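Local coordinates for protein thioredoxin (H-type,TRX-H) (Edwardsiella tarda, PDB 5ZF2) that probably acts as a thioredoxin-type thiol-disulfide oxidoreductase and, as a bacterial effector, inhibits host ASK1-MAPK signalling cascades to promote infection, at residues 8-13 with 65-70; 29-34 with 90-95; 33-38 with 74-79; 41-44 with 50-53; 54-57 with 63-66. One frame throughout, in Å; residues are numbered along the deposited sequence.

Contact 1. Residues 8-13 with 65-70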
# COMPACT_ATOMS: atom_id res chain seq x y z
N ALA A 8 15.35 0.26 -3.09
CA ALA A 8 15.63 0.15 -4.51
C ALA A 8 14.39 -0.26 -5.31
O ALA A 8 14.15 0.27 -6.40
CB ALA A 8 16.77 -0.84 -4.75
N ALA A 9 13.61 -1.21 -4.80
CA ALA A 9 12.43 -1.60 -5.57
C ALA A 9 11.39 -0.49 -5.60
O ALA A 9 10.70 -0.30 -6.60
CB ALA A 9 11.84 -2.90 -5.02
N PHE A 10 11.24 0.26 -4.50
CA PHE A 10 10.26 1.35 -4.48
C PHE A 10 10.65 2.45 -5.45
O PHE A 10 9.81 2.94 -6.23
CB PHE A 10 10.12 1.91 -3.06
CG PHE A 10 9.17 3.07 -2.96
CD1 PHE A 10 7.80 2.88 -2.95
CD2 PHE A 10 9.66 4.37 -2.88
CE1 PHE A 10 6.93 3.98 -2.84
CE2 PHE A 10 8.80 5.47 -2.79
CZ PHE A 10 7.44 5.27 -2.76
N THR A 11 11.92 2.88 -5.42
CA THR A 11 12.33 3.97 -6.30
C THR A 11 12.19 3.56 -7.76
O THR A 11 11.77 4.37 -8.61
CB THR A 11 13.77 4.42 -5.99
OG1 THR A 11 14.69 3.41 -6.38
CG2 THR A 11 13.97 4.71 -4.51
N GLN A 12 12.49 2.30 -8.08
CA GLN A 12 12.35 1.85 -9.46
C GLN A 12 10.88 1.81 -9.86
O GLN A 12 10.52 2.20 -10.98
CB GLN A 12 13.02 0.50 -9.65
CG GLN A 12 12.84 -0.09 -11.02
CD GLN A 12 12.39 -1.54 -10.97
OE1 GLN A 12 13.22 -2.43 -10.80
NE2 GLN A 12 11.08 -1.77 -11.08
N ALA A 13 10.00 1.36 -8.95
CA ALA A 13 8.56 1.41 -9.24
C ALA A 13 8.09 2.85 -9.48
O ALA A 13 7.34 3.11 -10.43
CB ALA A 13 7.77 0.75 -8.11
N LEU A 65 8.89 4.75 7.34
CA LEU A 65 7.75 5.47 7.91
C LEU A 65 7.95 6.98 7.84
O LEU A 65 7.00 7.72 7.54
CB LEU A 65 7.53 5.05 9.36
CG LEU A 65 7.21 3.57 9.62
CD1 LEU A 65 6.92 3.36 11.12
CD2 LEU A 65 6.04 3.14 8.76
N GLN A 66 9.14 7.46 8.17
CA GLN A 66 9.39 8.90 8.11
C GLN A 66 9.24 9.41 6.69
O GLN A 66 8.62 10.45 6.45
CB GLN A 66 10.78 9.23 8.65
CG GLN A 66 10.85 9.26 10.17
CD GLN A 66 9.99 10.36 10.78
OE1 GLN A 66 9.82 11.44 10.20
NE2 GLN A 66 9.43 10.09 11.96
N GLN A 67 9.77 8.67 5.72
CA GLN A 67 9.65 9.05 4.32
C GLN A 67 8.18 9.23 3.90
O GLN A 67 7.84 10.14 3.14
CB GLN A 67 10.33 7.98 3.48
CG GLN A 67 10.09 8.07 1.99
CD GLN A 67 10.86 6.98 1.24
OE1 GLN A 67 11.12 5.91 1.78
NE2 GLN A 67 11.21 7.25 -0.01
N PHE A 68 7.31 8.34 4.37
CA PHE A 68 5.90 8.32 4.00
C PHE A 68 5.02 9.11 4.95
O PHE A 68 3.81 9.21 4.70
CB PHE A 68 5.43 6.86 3.93
CG PHE A 68 6.11 6.06 2.85
CD1 PHE A 68 6.13 6.51 1.55
CD2 PHE A 68 6.77 4.86 3.15
CE1 PHE A 68 6.76 5.79 0.55
CE2 PHE A 68 7.41 4.14 2.16
CZ PHE A 68 7.40 4.60 0.86
N ARG A 69 5.58 9.67 6.03
CA ARG A 69 4.83 10.45 7.01
C ARG A 69 3.72 9.58 7.60
O ARG A 69 2.53 9.92 7.58
CB ARG A 69 4.30 11.75 6.37
CG ARG A 69 3.39 12.64 7.23
CD ARG A 69 2.92 13.91 6.49
NE ARG A 69 1.75 13.65 5.63
CZ ARG A 69 0.52 13.43 6.08
NH1 ARG A 69 0.25 13.42 7.38
NH2 ARG A 69 -0.47 13.21 5.23
N VAL A 70 4.12 8.40 8.08
CA VAL A 70 3.20 7.38 8.58
C VAL A 70 3.37 7.26 10.08
O VAL A 70 4.48 7.04 10.56
CB VAL A 70 3.45 6.02 7.90
CG1 VAL A 70 2.64 4.91 8.60
CG2 VAL A 70 3.09 6.11 6.43

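Contact 2. Residues 29-34 with 90-95. With SO4 (sulfate ion), chain B.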
# COMPACT_ATOMS: atom_id res chain seq x y z
N CYS A 29 -1.69 -6.83 14.22
CA CYS A 29 -2.78 -5.87 14.07
C CYS A 29 -4.00 -6.56 13.45
O CYS A 29 -3.93 -7.01 12.30
CB CYS A 29 -2.36 -4.69 13.21
SG CYS A 29 -3.74 -3.59 12.84
N PRO A 30 -5.12 -6.64 14.18
CA PRO A 30 -6.32 -7.27 13.59
C PRO A 30 -6.89 -6.47 12.44
O PRO A 30 -7.42 -7.06 11.49
CB PRO A 30 -7.30 -7.34 14.78
CG PRO A 30 -6.51 -6.95 16.00
CD PRO A 30 -5.38 -6.10 15.52
N VAL A 31 -6.76 -5.16 12.49
CA VAL A 31 -7.18 -4.39 11.35
C VAL A 31 -6.34 -4.70 10.13
O VAL A 31 -6.88 -4.94 9.09
CB VAL A 31 -7.28 -2.87 11.66
CG1 VAL A 31 -7.57 -2.09 10.39
CG2 VAL A 31 -8.38 -2.61 12.67
N CYS A 32 -5.03 -4.76 10.31
CA CYS A 32 -4.13 -5.06 9.21
C CYS A 32 -4.44 -6.38 8.57
O CYS A 32 -4.45 -6.49 7.39
CB CYS A 32 -2.69 -5.04 9.61
SG CYS A 32 -2.06 -3.43 10.02
N LYS A 33 -4.67 -7.38 9.41
CA LYS A 33 -5.06 -8.70 8.97
C LYS A 33 -6.30 -8.65 8.11
O LYS A 33 -6.28 -9.03 6.99
CB LYS A 33 -5.30 -9.57 10.20
CG LYS A 33 -4.92 -11.00 10.04
CD LYS A 33 -3.72 -11.15 9.17
CE LYS A 33 -4.08 -11.83 7.88
NZ LYS A 33 -2.92 -12.64 7.42
N ARG A 34 -7.35 -8.09 8.65
CA ARG A 34 -8.57 -7.78 7.97
C ARG A 34 -8.44 -7.04 6.63
O ARG A 34 -8.99 -7.45 5.66
CB ARG A 34 -9.40 -6.96 8.91
CG ARG A 34 -10.89 -7.10 8.76
CD ARG A 34 -11.62 -7.15 10.13
NE ARG A 34 -11.18 -6.20 11.17
CZ ARG A 34 -11.01 -6.52 12.46
NH1 ARG A 34 -11.18 -7.76 12.90
NH2 ARG A 34 -10.64 -5.60 13.32
N GLY A 90 -6.93 2.64 8.38
CA GLY A 90 -7.86 1.81 9.11
C GLY A 90 -9.08 1.34 8.33
O GLY A 90 -9.95 0.68 8.92
N GLU A 91 -9.17 1.63 7.04
CA GLU A 91 -10.35 1.28 6.25
C GLU A 91 -10.47 -0.22 6.06
O GLU A 91 -9.53 -0.86 5.57
CB GLU A 91 -10.28 1.95 4.88
CG GLU A 91 -11.44 1.60 3.97
CD GLU A 91 -12.76 2.08 4.54
OE1 GLU A 91 -13.59 1.23 4.96
OE2 GLU A 91 -12.95 3.32 4.59
N THR A 92 -11.65 -0.79 6.38
CA THR A 92 -11.87 -2.22 6.14
C THR A 92 -13.13 -2.53 5.34
O THR A 92 -13.47 -3.71 5.18
CB THR A 92 -11.92 -3.02 7.46
OG1 THR A 92 -13.00 -2.55 8.27
CG2 THR A 92 -10.60 -2.89 8.23
N SER A 93 -13.83 -1.54 4.80
CA SER A 93 -14.96 -1.85 3.92
C SER A 93 -14.44 -2.36 2.58
O SER A 93 -13.66 -1.65 1.92
CB SER A 93 -15.86 -0.63 3.71
OG SER A 93 -16.61 -0.78 2.51
N PRO A 94 -14.82 -3.56 2.14
CA PRO A 94 -14.38 -4.04 0.81
C PRO A 94 -14.69 -3.06 -0.33
O PRO A 94 -13.82 -2.83 -1.18
CB PRO A 94 -15.13 -5.37 0.64
CG PRO A 94 -15.36 -5.85 2.06
CD PRO A 94 -15.61 -4.58 2.86
N SER A 95 -15.88 -2.46 -0.35
CA SER A 95 -16.18 -1.51 -1.42
C SER A 95 -15.35 -0.24 -1.31
O SER A 95 -14.98 0.36 -2.33
CB SER A 95 -17.68 -1.19 -1.43
OG SER A 95 -18.05 -0.54 -0.24
S SO4 B . -19.18 -3.27 1.81
O1 SO4 B . -18.07 -3.71 0.97
O2 SO4 B . -20.06 -4.39 2.08
O3 SO4 B . -18.66 -2.77 3.10
O4 SO4 B . -19.92 -2.22 1.11

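Contact 3. Residues 33-38 with 74-79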
# COMPACT_ATOMS: atom_id res chain seq x y z
N LYS A 33 -4.67 -7.38 9.41
CA LYS A 33 -5.06 -8.70 8.97
C LYS A 33 -6.30 -8.65 8.11
O LYS A 33 -6.28 -9.03 6.99
CB LYS A 33 -5.30 -9.57 10.20
CG LYS A 33 -4.92 -11.00 10.04
CD LYS A 33 -3.72 -11.15 9.17
CE LYS A 33 -4.08 -11.83 7.88
NZ LYS A 33 -2.92 -12.64 7.42
N ARG A 34 -7.35 -8.09 8.65
CA ARG A 34 -8.57 -7.78 7.97
C ARG A 34 -8.44 -7.04 6.63
O ARG A 34 -8.99 -7.45 5.66
CB ARG A 34 -9.40 -6.96 8.91
CG ARG A 34 -10.89 -7.10 8.76
CD ARG A 34 -11.62 -7.15 10.13
NE ARG A 34 -11.18 -6.20 11.17
CZ ARG A 34 -11.01 -6.52 12.46
NH1 ARG A 34 -11.18 -7.76 12.90
NH2 ARG A 34 -10.64 -5.60 13.32
N GLN A 35 -7.70 -5.96 6.59
CA GLN A 35 -7.33 -5.33 5.35
C GLN A 35 -6.71 -6.30 4.35
O GLN A 35 -7.17 -6.39 3.25
CB GLN A 35 -6.39 -4.15 5.58
CG GLN A 35 -7.07 -2.88 6.02
CD GLN A 35 -6.11 -1.74 6.17
OE1 GLN A 35 -4.96 -1.93 6.45
NE2 GLN A 35 -6.60 -0.56 6.01
N GLU A 36 -5.67 -7.01 4.77
CA GLU A 36 -4.92 -7.88 3.89
C GLU A 36 -5.83 -8.88 3.20
O GLU A 36 -5.80 -9.02 2.04
CB GLU A 36 -3.75 -8.57 4.59
CG GLU A 36 -3.12 -9.71 3.79
CD GLU A 36 -1.91 -10.32 4.48
OE1 GLU A 36 -0.78 -10.16 3.99
OE2 GLU A 36 -2.08 -10.97 5.52
N ARG A 37 -6.68 -9.52 3.95
CA ARG A 37 -7.77 -10.33 3.43
C ARG A 37 -8.53 -9.78 2.26
O ARG A 37 -8.81 -10.44 1.33
CB ARG A 37 -8.81 -10.55 4.52
CG ARG A 37 -8.63 -11.80 5.24
CD ARG A 37 -7.32 -11.87 5.94
NE ARG A 37 -7.53 -12.36 7.27
CZ ARG A 37 -7.10 -13.53 7.65
NH1 ARG A 37 -6.46 -14.28 6.77
NH2 ARG A 37 -7.32 -13.96 8.88
N GLU A 38 -8.95 -8.57 2.39
CA GLU A 38 -9.82 -7.95 1.40
C GLU A 38 -9.06 -7.35 0.24
O GLU A 38 -9.58 -7.31 -0.87
CB GLU A 38 -10.67 -6.88 2.09
CG GLU A 38 -11.52 -7.51 3.21
CD GLU A 38 -12.21 -6.49 4.09
OE1 GLU A 38 -11.82 -5.31 4.02
OE2 GLU A 38 -13.10 -6.89 4.87
N SER A 74 -1.88 0.03 9.38
CA SER A 74 -3.09 0.04 8.55
C SER A 74 -3.22 1.30 7.70
O SER A 74 -4.32 1.63 7.25
CB SER A 74 -4.37 -0.18 9.38
OG SER A 74 -4.74 0.99 10.12
N THR A 75 -2.11 2.00 7.45
CA THR A 75 -2.10 3.14 6.53
C THR A 75 -1.85 2.63 5.12
O THR A 75 -0.96 1.79 4.91
CB THR A 75 -1.01 4.17 6.89
OG1 THR A 75 -1.18 4.64 8.23
CG2 THR A 75 -1.08 5.37 5.94
N LEU A 76 -2.65 3.12 4.17
CA LEU A 76 -2.47 2.83 2.74
C LEU A 76 -2.24 4.15 2.03
O LEU A 76 -2.96 5.14 2.29
CB LEU A 76 -3.70 2.15 2.13
CG LEU A 76 -4.20 0.86 2.77
CD1 LEU A 76 -5.56 0.43 2.17
CD2 LEU A 76 -3.16 -0.22 2.56
N ILE A 77 -1.23 4.19 1.17
CA ILE A 77 -0.92 5.40 0.41
C ILE A 77 -0.83 5.03 -1.06
O ILE A 77 -0.06 4.15 -1.44
CB ILE A 77 0.41 6.04 0.84
CG1 ILE A 77 0.44 6.21 2.37
CG2 ILE A 77 0.58 7.39 0.06
CD1 ILE A 77 1.84 6.59 2.90
N LEU A 78 -1.59 5.73 -1.89
CA LEU A 78 -1.63 5.41 -3.32
C LEU A 78 -0.84 6.47 -4.06
O LEU A 78 -1.05 7.67 -3.85
CB LEU A 78 -3.07 5.33 -3.84
CG LEU A 78 -3.18 5.00 -5.34
CD1 LEU A 78 -2.62 3.57 -5.65
CD2 LEU A 78 -4.62 5.12 -5.84
N TYR A 79 0.08 6.03 -4.91
CA TYR A 79 0.83 6.92 -5.78
C TYR A 79 0.47 6.65 -7.22
O TYR A 79 0.21 5.51 -7.61
CB TYR A 79 2.35 6.74 -5.62
CG TYR A 79 2.87 7.10 -4.27
CD1 TYR A 79 2.73 6.23 -3.21
CD2 TYR A 79 3.52 8.31 -4.05
CE1 TYR A 79 3.21 6.54 -1.96
CE2 TYR A 79 4.00 8.64 -2.79
CZ TYR A 79 3.84 7.75 -1.76
OH TYR A 79 4.32 8.04 -0.52
O HOH W 1 -6.62 2.36 5.30

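Contact 4. Residues 41-44 with 50-53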
# COMPACT_ATOMS: atom_id res chain seq x y z
N PRO A 41 -7.51 -10.22 -2.99
CA PRO A 41 -8.22 -10.43 -4.26
C PRO A 41 -8.29 -9.17 -5.10
O PRO A 41 -8.29 -9.26 -6.34
CB PRO A 41 -9.61 -10.90 -3.82
CG PRO A 41 -9.76 -10.37 -2.45
CD PRO A 41 -8.41 -10.41 -1.83
N LEU A 42 -8.36 -7.99 -4.49
CA LEU A 42 -8.39 -6.79 -5.30
C LEU A 42 -7.10 -6.63 -6.10
O LEU A 42 -7.14 -6.17 -7.25
CB LEU A 42 -8.65 -5.56 -4.42
CG LEU A 42 -10.00 -5.53 -3.69
CD1 LEU A 42 -10.10 -4.34 -2.74
CD2 LEU A 42 -11.13 -5.52 -4.71
N PHE A 43 -5.96 -7.02 -5.53
CA PHE A 43 -4.69 -6.89 -6.23
C PHE A 43 -4.62 -7.75 -7.49
O PHE A 43 -3.81 -7.47 -8.37
CB PHE A 43 -3.53 -7.27 -5.31
CG PHE A 43 -3.36 -6.34 -4.13
CD1 PHE A 43 -3.84 -5.03 -4.19
CD2 PHE A 43 -2.72 -6.78 -2.98
CE1 PHE A 43 -3.67 -4.15 -3.12
CE2 PHE A 43 -2.56 -5.92 -1.88
CZ PHE A 43 -3.02 -4.60 -1.97
N ALA A 44 -5.44 -8.79 -7.59
CA ALA A 44 -5.38 -9.71 -8.72
C ALA A 44 -6.37 -9.34 -9.82
O ALA A 44 -6.38 -9.98 -10.88
CB ALA A 44 -5.65 -11.14 -8.25
N ASP A 50 -1.49 -3.14 -13.30
CA ASP A 50 -0.22 -2.42 -13.29
C ASP A 50 0.21 -1.99 -11.89
O ASP A 50 1.28 -1.39 -11.74
CB ASP A 50 -0.31 -1.18 -14.17
CG ASP A 50 -0.52 -1.53 -15.64
OD1 ASP A 50 0.04 -2.54 -16.11
OD2 ASP A 50 -1.28 -0.81 -16.31
N LEU A 51 -0.57 -2.29 -10.87
CA LEU A 51 -0.30 -1.75 -9.55
C LEU A 51 0.89 -2.47 -8.93
O LEU A 51 1.00 -3.70 -9.01
CB LEU A 51 -1.54 -1.90 -8.66
CG LEU A 51 -1.42 -1.38 -7.24
CD1 LEU A 51 -1.28 0.10 -7.28
CD2 LEU A 51 -2.69 -1.76 -6.44
N ARG A 52 1.80 -1.72 -8.35
CA ARG A 52 2.97 -2.26 -7.66
C ARG A 52 2.77 -1.99 -6.17
O ARG A 52 2.82 -0.83 -5.74
CB ARG A 52 4.25 -1.61 -8.17
CG ARG A 52 4.40 -1.58 -9.67
CD ARG A 52 4.75 -2.96 -10.19
NE ARG A 52 5.96 -3.50 -9.57
CZ ARG A 52 7.20 -3.13 -9.88
NH1 ARG A 52 7.43 -2.20 -10.81
NH2 ARG A 52 8.23 -3.69 -9.24
N VAL A 53 2.56 -3.04 -5.40
CA VAL A 53 2.26 -2.94 -3.96
C VAL A 53 3.53 -3.20 -3.18
O VAL A 53 4.24 -4.18 -3.45
CB VAL A 53 1.17 -3.95 -3.56
CG1 VAL A 53 0.86 -3.84 -2.04
CG2 VAL A 53 -0.07 -3.75 -4.42

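Contact 5. Residues 54-57 with 63-66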
# COMPACT_ATOMS: atom_id res chain seq x y z
N PHE A 54 3.83 -2.33 -2.21
CA PHE A 54 4.96 -2.54 -1.30
C PHE A 54 4.46 -2.63 0.13
O PHE A 54 3.79 -1.72 0.62
CB PHE A 54 6.00 -1.43 -1.43
CG PHE A 54 6.62 -1.40 -2.78
CD1 PHE A 54 7.73 -2.20 -3.06
CD2 PHE A 54 6.10 -0.59 -3.77
CE1 PHE A 54 8.30 -2.19 -4.31
CE2 PHE A 54 6.65 -0.59 -5.05
CZ PHE A 54 7.75 -1.40 -5.31
N LYS A 55 4.80 -3.73 0.80
CA LYS A 55 4.42 -3.94 2.19
C LYS A 55 5.52 -3.39 3.09
O LYS A 55 6.66 -3.87 3.06
CB LYS A 55 4.17 -5.42 2.47
CG LYS A 55 3.04 -6.05 1.62
CD LYS A 55 1.66 -5.92 2.27
CE LYS A 55 0.59 -6.70 1.49
NZ LYS A 55 0.76 -8.19 1.56
N VAL A 56 5.16 -2.37 3.87
CA VAL A 56 6.06 -1.72 4.81
C VAL A 56 5.74 -2.25 6.20
O VAL A 56 4.61 -2.10 6.68
CB VAL A 56 5.91 -0.19 4.76
CG1 VAL A 56 6.89 0.49 5.75
CG2 VAL A 56 6.16 0.33 3.34
N ASN A 57 6.72 -2.89 6.84
CA ASN A 57 6.52 -3.42 8.17
C ASN A 57 6.69 -2.27 9.17
O ASN A 57 7.80 -1.76 9.37
CB ASN A 57 7.48 -4.57 8.44
CG ASN A 57 7.24 -5.24 9.79
OD1 ASN A 57 6.88 -4.59 10.78
ND2 ASN A 57 7.42 -6.56 9.84
N ALA A 63 12.83 4.00 8.85
CA ALA A 63 13.19 5.02 7.87
C ALA A 63 12.11 5.17 6.82
O ALA A 63 11.81 6.29 6.36
CB ALA A 63 14.54 4.68 7.22
N ALA A 64 11.47 4.06 6.44
CA ALA A 64 10.37 4.13 5.48
C ALA A 64 9.19 4.92 6.04
O ALA A 64 8.57 5.70 5.32
CB ALA A 64 9.94 2.71 5.07
N LEU A 65 8.89 4.75 7.34
CA LEU A 65 7.75 5.47 7.91
C LEU A 65 7.95 6.98 7.84
O LEU A 65 7.00 7.72 7.54
CB LEU A 65 7.53 5.05 9.36
CG LEU A 65 7.21 3.57 9.62
CD1 LEU A 65 6.92 3.36 11.12
CD2 LEU A 65 6.04 3.14 8.76
N GLN A 66 9.14 7.46 8.17
CA GLN A 66 9.39 8.90 8.11
C GLN A 66 9.24 9.41 6.69
O GLN A 66 8.62 10.45 6.45
CB GLN A 66 10.78 9.23 8.65
CG GLN A 66 10.85 9.26 10.17
CD GLN A 66 9.99 10.36 10.78
OE1 GLN A 66 9.82 11.44 10.20
NE2 GLN A 66 9.43 10.09 11.96

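Contact 1. Residues 8-13 with 65-70
Leu65 O receives two backbone N-H groups in the helix turn that brings Phe68 against Phe10: Val70 N at 3.0 Å and, weakly, Phe68 N at 3.2 Å. Val70 N to Leu65 O, together with Arg69 N to Gln66 O and the positive phi of Arg69, makes a Schellman motif that turns the chain out of helix 62-68. Next to it, Phe68 reaches across to helix 7-15 and meets Phe10 coming the other way. The pair is T-shaped: ring centroids lie 5.1 Å apart and the planes stand at 81°. Phe68 supplies the edge, Phe10 the face. The closest atoms are Phe10 CZ and Phe68 CE1, at 3.4 Å. Phe68 CZ lies over the Phe10 face, displaced toward its rim. With CG anti to the backbone N (chi1 177°), the Phe10 ring is directed toward helix 62-68. Gln67 lies on the more exposed flank, its extended chain running past Phe68 to bring NE2 within 4.1 Å of Phe10 CE2. Val20 and Val22 of strand 20-25 and Ile77 of strand 75-80 floor the rings. Helices 7-15 and 62-68, joined here by the aromatic pair, lie on one face of the central sheet, as in the thioredoxin fold.

Contact 2. Residues 29-34 with 90-95
Apolar contact joins Val31 to Thr92: Val31 CG1 meets the methyl Thr92 CG2 at 3.8 Å, the two side chains crossing at about a right angle. The same Val31 CG1 lies 3.9 Å from Gly90 O. Thr92 CG2 also touches the aliphatic part of Arg34 at CG, and sits near the plane at the edge of the guanidinium group, whose one face lies over Pro30 O. Hydrogen bonds work within each segment. Cys29 SG caps the start of helix 30-43 by accepting from Cys32 N at 3.1 Å (160°); both thiols appear free, in a CxxC arrangement consistent with a thioredoxin redox site. Glu91 OE1 takes Ser93 N at 2.8 Å through its anti lone pair. Anion binding occupies the far end, where a sulfate, probably from the crystallisation liquor, receives Ser93 OG, Ser95 N (2.8 Å to O1) and Ser95 OG. Ser93 OG also accepts from Ala96 N as the N-cap of helix 94-102. Segment 90-95 thus leads from strand 83-89 to helix 94-102 along the first turns of helix 30-43, with Gly90 bonded to Ser74 just before strand 75-80 and Glu91 O bonded to Gln35.

Contact 3. Residues 33-38 with 74-79
Residues 33-38 of helix 30-43 pass the start of strand 75-80, with Gln35 and Ser74 as the nearest residues at 7.6 Å between CA atoms. The amide of Gln35 carries the contact. Its CG stands anti to the carbonyl carbon (chi1 -80°) and the chain beyond is extended, which sends the buried amide to the backbone of Ser74. NE2 gives a weak hydrogen bond to Ser74 O at 3.4 Å (154°). A water links the same two atoms, accepting weakly from Gln35 NE2 at 3.0 Å and donating to Ser74 O at 3.1 Å; the stronger partner of NE2 is Glu91 O. OE1 rests against Ser74 CB at 3.5 Å. Ser74, with positive phi, and Thr75 both face Val24 in a G1 beta bulge at the strand entrance, next to Cys32; this is probably the position where thioredoxins usually have their cis-proline. Leu76 follows on the side of the sheet that faces helix 30-43, its CD1 4.1 Å from Gln35 NE2 and its side chain reaching Leu97 and Phe100 of helix 94-102. On the helix's outer flank, Lys33 NZ forms a salt bridge with Glu36 OE2 at 2.7 Å, and Lys33 CE lies over the centre of the Arg37 guanidinium.

Contact 4. Residues 41-44 with 50-53
The last, weakly bonded turn of helix 30-43, kinked at Pro41, runs beside residues 50-53, where the chain leaves a loop and enters strand 52-57; the nearest CA atoms, those of Phe43 and Leu51, are 7.5 Å apart. Ala44 N bonds back to Pro41 O at 3.1 Å in that final turn. No hydrogen bond spans the gap, which is filled by three side chains. Phe43 provides a flat ring and Val53 a branched end that meets it at about a right angle. Val53 CG2 stands 3.8 Å from the centroid of the Phe43 ring and only 9° off the ring normal, a CH-pi contact placed squarely over the face. Its other methyl, Val53 CG1, lies 4.0 Å from Phe43 CZ, toward the far end of the ring. With CG1 anti to the backbone N (chi1 180°), Val53 directs both methyls to the ring. Leu51, two residues before Val53 and on the same side, brings its CD2 to 4.1 Å from Phe43 CD1, approaching the ring obliquely. Arg52, between them, extends to the other side of the sheet, where it forms a salt bridge with Glu3 and lies on Gln12 and Ala13 of helix 7-15. Leu21 of the adjoining strand 20-25 touches all three apolar side chains, and Leu101 of helix 94-102 also packs on Phe43. The contact therefore closes the beta-alpha-beta crossover formed by strand 20-25, helix 30-43 and strand 52-57, at the point where the helix gives way to the returning strand.

Contact 5. Residues 54-57 with 63-66
Val56 holds CG1 anti to its backbone nitrogen (chi1 -179°), which thrusts that methyl off strand 52-57 straight at Ala64 and Leu65. Leu65 has CG anti to the carbonyl carbon (chi1 -61°), and a chi2 near 180° turns CD1 from Val56 and leaves CD2 to touch it. Val56 CG1 lies 3.8 Å from Ala64 CB and 4.1 Å from Leu65 CD2, so one methyl of the strand serves two successive residues of the helix. Ala64 points its CB at Val56, whereas Leu65 slides past Val56 in the opposite direction. The short alanine lets the backbones come near: the CA atoms of Val56 and Ala64 are 7.3 Å apart. Helix 62-68 follows strand 52-57 directly in the thioredoxin fold and folds back over the same side of the sheet as helix 7-15. Alternation along the strand fits this placing, since Phe54 and Val56 look to that side and Phe54 packs on Ala9 and Ala13, while Lys55 and Asn57 look to the other, where Lys55 NZ has a long, weak ion pair with Glu36. The turn between strand and helix is held at Asn57, whose OD1 bonds to Asp59 N and whose N bonds to Gln61 OE1. Tyr5 touches both Val56 and Ala64, and Leu65 reaches on to Phe58 and Val70.

The contacts fall on both sides of one mixed sheet. Contacts 1 and 5 share helix 62-68, their centres 6 Å apart, with Phe54 of contact 5 lying against helix 7-15. Contacts 2, 3 and 4 follow helix 30-43 from its start to its end: contacts 2 and 3 are 7 Å apart between centres, while contacts 2 and 4 are 16 Å apart. Contacts 4 and 5 take successive parts of strand 52-57, and both are nested in sequence within the loop closed by contact 3. Contacts 1 and 2, 22 Å apart on opposite sides of the chain's centre, mark the two layers that sandwich the sheet, with the probable redox cysteines within contact 2.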